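Local coordinates for protein rhamnosidase B (Bacillus sp., PDB 2OKX) that hydrolyses terminal alpha-L-rhamnose residues from rhamnosides, as a glycoside hydrolase of family 78, at residues E347-R352 and A621-I626. Sequence-based numbering, arbitrary orientation.
Sequences EYIDHR and AWSSVI
The imidazole of His351 is sandwiched between Val625 CG2 on one face and Ile349 CG2 on the other, each offset toward the rim. Val625 CG2 makes a CH-pi contact, 4.0 Å from the centroid of the His351 ring. At the ring edge, His351 NE2 donates to Ser623 OG at 2.7 Å, with the acceptor almost exactly in the ring plane. Ser623 OG is also hydrogen-bonded to Glu610, so two partners fix this hydroxyl. The indole of Trp622 carries Ser624 CB over one face, while His310 meets it edge-to-face.

Asp350 reaches across with both carboxylate oxygens. Its CG sits between the backbone N and the carbonyl carbon (chi1 61°), which turns the carboxylate to the facing segment 621-626. Asp350 OD2 takes the Val625 N-H on its syn side, N to OD2 3.1 Å, 19° out of the carboxylate plane. Asp350 OD1 lies 2.5 Å from Ser624 OG, a very short approach. Asp616 is also within hydrogen-bonding reach of that hydroxyl. With an alanine in place of Asp350, Val625 N is likely to lose its side-chain acceptor and Ser624 OG one of its two carboxylate neighbours.

One water ties the two segments together. It accepts from Trp622 NE1 at 2.8 Å and from Asp350 N, and donates to Tyr348 O and Ser623 O. Asp350 and His351 are the two central residues of a type I beta turn, closed by Arg352 N to Ile349 O at 3.0 Å. The arrangement is a buried interdomain packing of two loops. It docks this turn, which follows strand 345-347 in domain D2, on the loop leading into helix 627-644 of the six-hairpin glycosidase domain.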
loop_
_atom_site.group_PDB
_atom_site.type_symbol
_atom_site.label_atom_id
_atom_site.label_comp_id
_atom_site.label_asym_id
_atom_site.label_seq_id
_atom_site.Cartn_x
_atom_site.Cartn_y
_atom_site.Cartn_z
ATOM N N GLU A 347 -12.448 -17.994 -9.798
ATOM C CA GLU A 347 -11.867 -17.261 -8.683
ATOM C C GLU A 347 -10.583 -17.988 -8.330
ATOM O O GLU A 347 -10.577 -19.211 -8.195
ATOM C CB GLU A 347 -12.819 -17.264 -7.487
ATOM C CG GLU A 347 -12.227 -16.668 -6.220
ATOM C CD GLU A 347 -13.219 -16.646 -5.076
ATOM O OE1 GLU A 347 -14.255 -17.331 -5.187
ATOM O OE2 GLU A 347 -12.962 -15.955 -4.064
ATOM N N TYR A 348 -9.500 -17.237 -8.176
ATOM C CA TYR A 348 -8.211 -17.835 -7.877
ATOM C C TYR A 348 -7.741 -17.706 -6.433
ATOM O O TYR A 348 -7.560 -16.604 -5.922
ATOM C CB TYR A 348 -7.151 -17.244 -8.809
ATOM C CG TYR A 348 -5.771 -17.833 -8.633
ATOM C CD1 TYR A 348 -5.544 -19.200 -8.813
ATOM C CD2 TYR A 348 -4.682 -17.023 -8.306
ATOM C CE1 TYR A 348 -4.270 -19.743 -8.672
ATOM C CE2 TYR A 348 -3.403 -17.556 -8.163
ATOM C CZ TYR A 348 -3.206 -18.917 -8.349
ATOM O OH TYR A 348 -1.946 -19.449 -8.214
ATOM N N ILE A 349 -7.560 -18.851 -5.783
ATOM C CA ILE A 349 -7.063 -18.913 -4.411
ATOM C C ILE A 349 -5.723 -19.619 -4.600
ATOM O O ILE A 349 -5.682 -20.839 -4.791
ATOM C CB ILE A 349 -7.971 -19.778 -3.511
ATOM C CG1 ILE A 349 -9.420 -19.290 -3.596
ATOM C CG2 ILE A 349 -7.475 -19.730 -2.073
ATOM C CD1 ILE A 349 -9.623 -17.859 -3.154
ATOM N N ASP A 350 -4.634 -18.853 -4.553
ATOM C CA ASP A 350 -3.301 -19.396 -4.794
ATOM C C ASP A 350 -2.791 -20.533 -3.917
ATOM O O ASP A 350 -1.759 -21.122 -4.231
ATOM C CB ASP A 350 -2.267 -18.258 -4.827
ATOM C CG ASP A 350 -2.181 -17.483 -3.522
ATOM O OD1 ASP A 350 -1.843 -16.283 -3.587
ATOM O OD2 ASP A 350 -2.433 -18.061 -2.441
ATOM N N HIS A 351 -3.495 -20.856 -2.836
ATOM C CA HIS A 351 -3.053 -21.952 -1.976
ATOM C C HIS A 351 -4.044 -23.117 -1.946
ATOM O O HIS A 351 -3.905 -24.043 -1.145
ATOM C CB HIS A 351 -2.780 -21.443 -0.557
ATOM C CG HIS A 351 -3.947 -20.764 0.083
ATOM N ND1 HIS A 351 -4.753 -21.384 1.013
ATOM C CD2 HIS A 351 -4.438 -19.510 -0.063
ATOM C CE1 HIS A 351 -5.688 -20.542 1.414
ATOM N NE2 HIS A 351 -5.518 -19.398 0.777
ATOM N N ARG A 352 -5.036 -23.071 -2.831
ATOM C CA ARG A 352 -6.037 -24.128 -2.927
ATOM C C ARG A 352 -6.316 -24.459 -4.389
ATOM O O ARG A 352 -6.362 -23.571 -5.238
ATOM C CB ARG A 352 -7.341 -23.698 -2.256
ATOM C CG ARG A 352 -7.257 -23.528 -0.759
ATOM C CD ARG A 352 -8.520 -22.864 -0.255
ATOM N NE ARG A 352 -8.460 -22.555 1.170
ATOM C CZ ARG A 352 -9.301 -21.729 1.784
ATOM N NH1 ARG A 352 -10.264 -21.127 1.096
ATOM N NH2 ARG A 352 -9.182 -21.507 3.083
ATOM N N ALA A 621 -9.091 -9.550 2.461
ATOM C CA ALA A 621 -10.080 -10.399 1.813
ATOM C C ALA A 621 -9.421 -11.202 0.695
ATOM O O ALA A 621 -10.086 -11.970 0.003
ATOM C CB ALA A 621 -11.223 -9.552 1.258
ATOM N N TRP A 622 -8.119 -11.009 0.497
ATOM C CA TRP A 622 -7.405 -11.774 -0.522
ATOM C C TRP A 622 -6.749 -12.945 0.196
ATOM O O TRP A 622 -5.749 -12.772 0.892
ATOM C CB TRP A 622 -6.325 -10.940 -1.231
ATOM C CG TRP A 622 -5.510 -11.746 -2.240
ATOM C CD1 TRP A 622 -5.872 -12.935 -2.825
ATOM C CD2 TRP A 622 -4.234 -11.398 -2.808
ATOM N NE1 TRP A 622 -4.906 -13.343 -3.715
ATOM C CE2 TRP A 622 -3.890 -12.421 -3.726
ATOM C CE3 TRP A 622 -3.350 -10.324 -2.632
ATOM C CZ2 TRP A 622 -2.699 -12.400 -4.466
ATOM C CZ3 TRP A 622 -2.164 -10.300 -3.370
ATOM C CH2 TRP A 622 -1.851 -11.333 -4.275
ATOM N N SER A 623 -7.335 -14.128 0.042
ATOM C CA SER A 623 -6.804 -15.327 0.673
ATOM C C SER A 623 -5.604 -15.761 -0.148
ATOM O O SER A 623 -5.735 -16.498 -1.128
ATOM C CB SER A 623 -7.869 -16.429 0.695
ATOM O OG SER A 623 -7.423 -17.557 1.427
ATOM N N SER A 624 -4.432 -15.283 0.257
ATOM C CA SER A 624 -3.190 -15.575 -0.440
ATOM C C SER A 624 -2.111 -15.961 0.559
ATOM O O SER A 624 -2.037 -15.402 1.655
ATOM C CB SER A 624 -2.744 -14.346 -1.234
ATOM O OG SER A 624 -1.479 -14.550 -1.833
ATOM N N VAL A 625 -1.275 -16.918 0.172
ATOM C CA VAL A 625 -0.201 -17.386 1.033
ATOM C C VAL A 625 1.148 -17.423 0.334
ATOM O O VAL A 625 1.256 -17.852 -0.816
ATOM C CB VAL A 625 -0.475 -18.823 1.566
ATOM C CG1 VAL A 625 0.769 -19.362 2.275
ATOM C CG2 VAL A 625 -1.654 -18.817 2.518
ATOM N N ILE A 626 2.170 -16.955 1.041
ATOM C CA ILE A 626 3.539 -16.991 0.555
ATOM C C ILE A 626 4.308 -17.587 1.731
ATOM O O ILE A 626 4.473 -16.942 2.769
ATOM C CB ILE A 626 4.094 -15.592 0.236
ATOM C CG1 ILE A 626 3.304 -14.964 -0.917
ATOM C CG2 ILE A 626 5.567 -15.702 -0.147
ATOM C CD1 ILE A 626 3.795 -13.580 -1.321
HETATM O O HOH W 1 -5.511 -16.071 -4.034
HETATM O O HOH W 2 0.096 -19.794 -2.118
#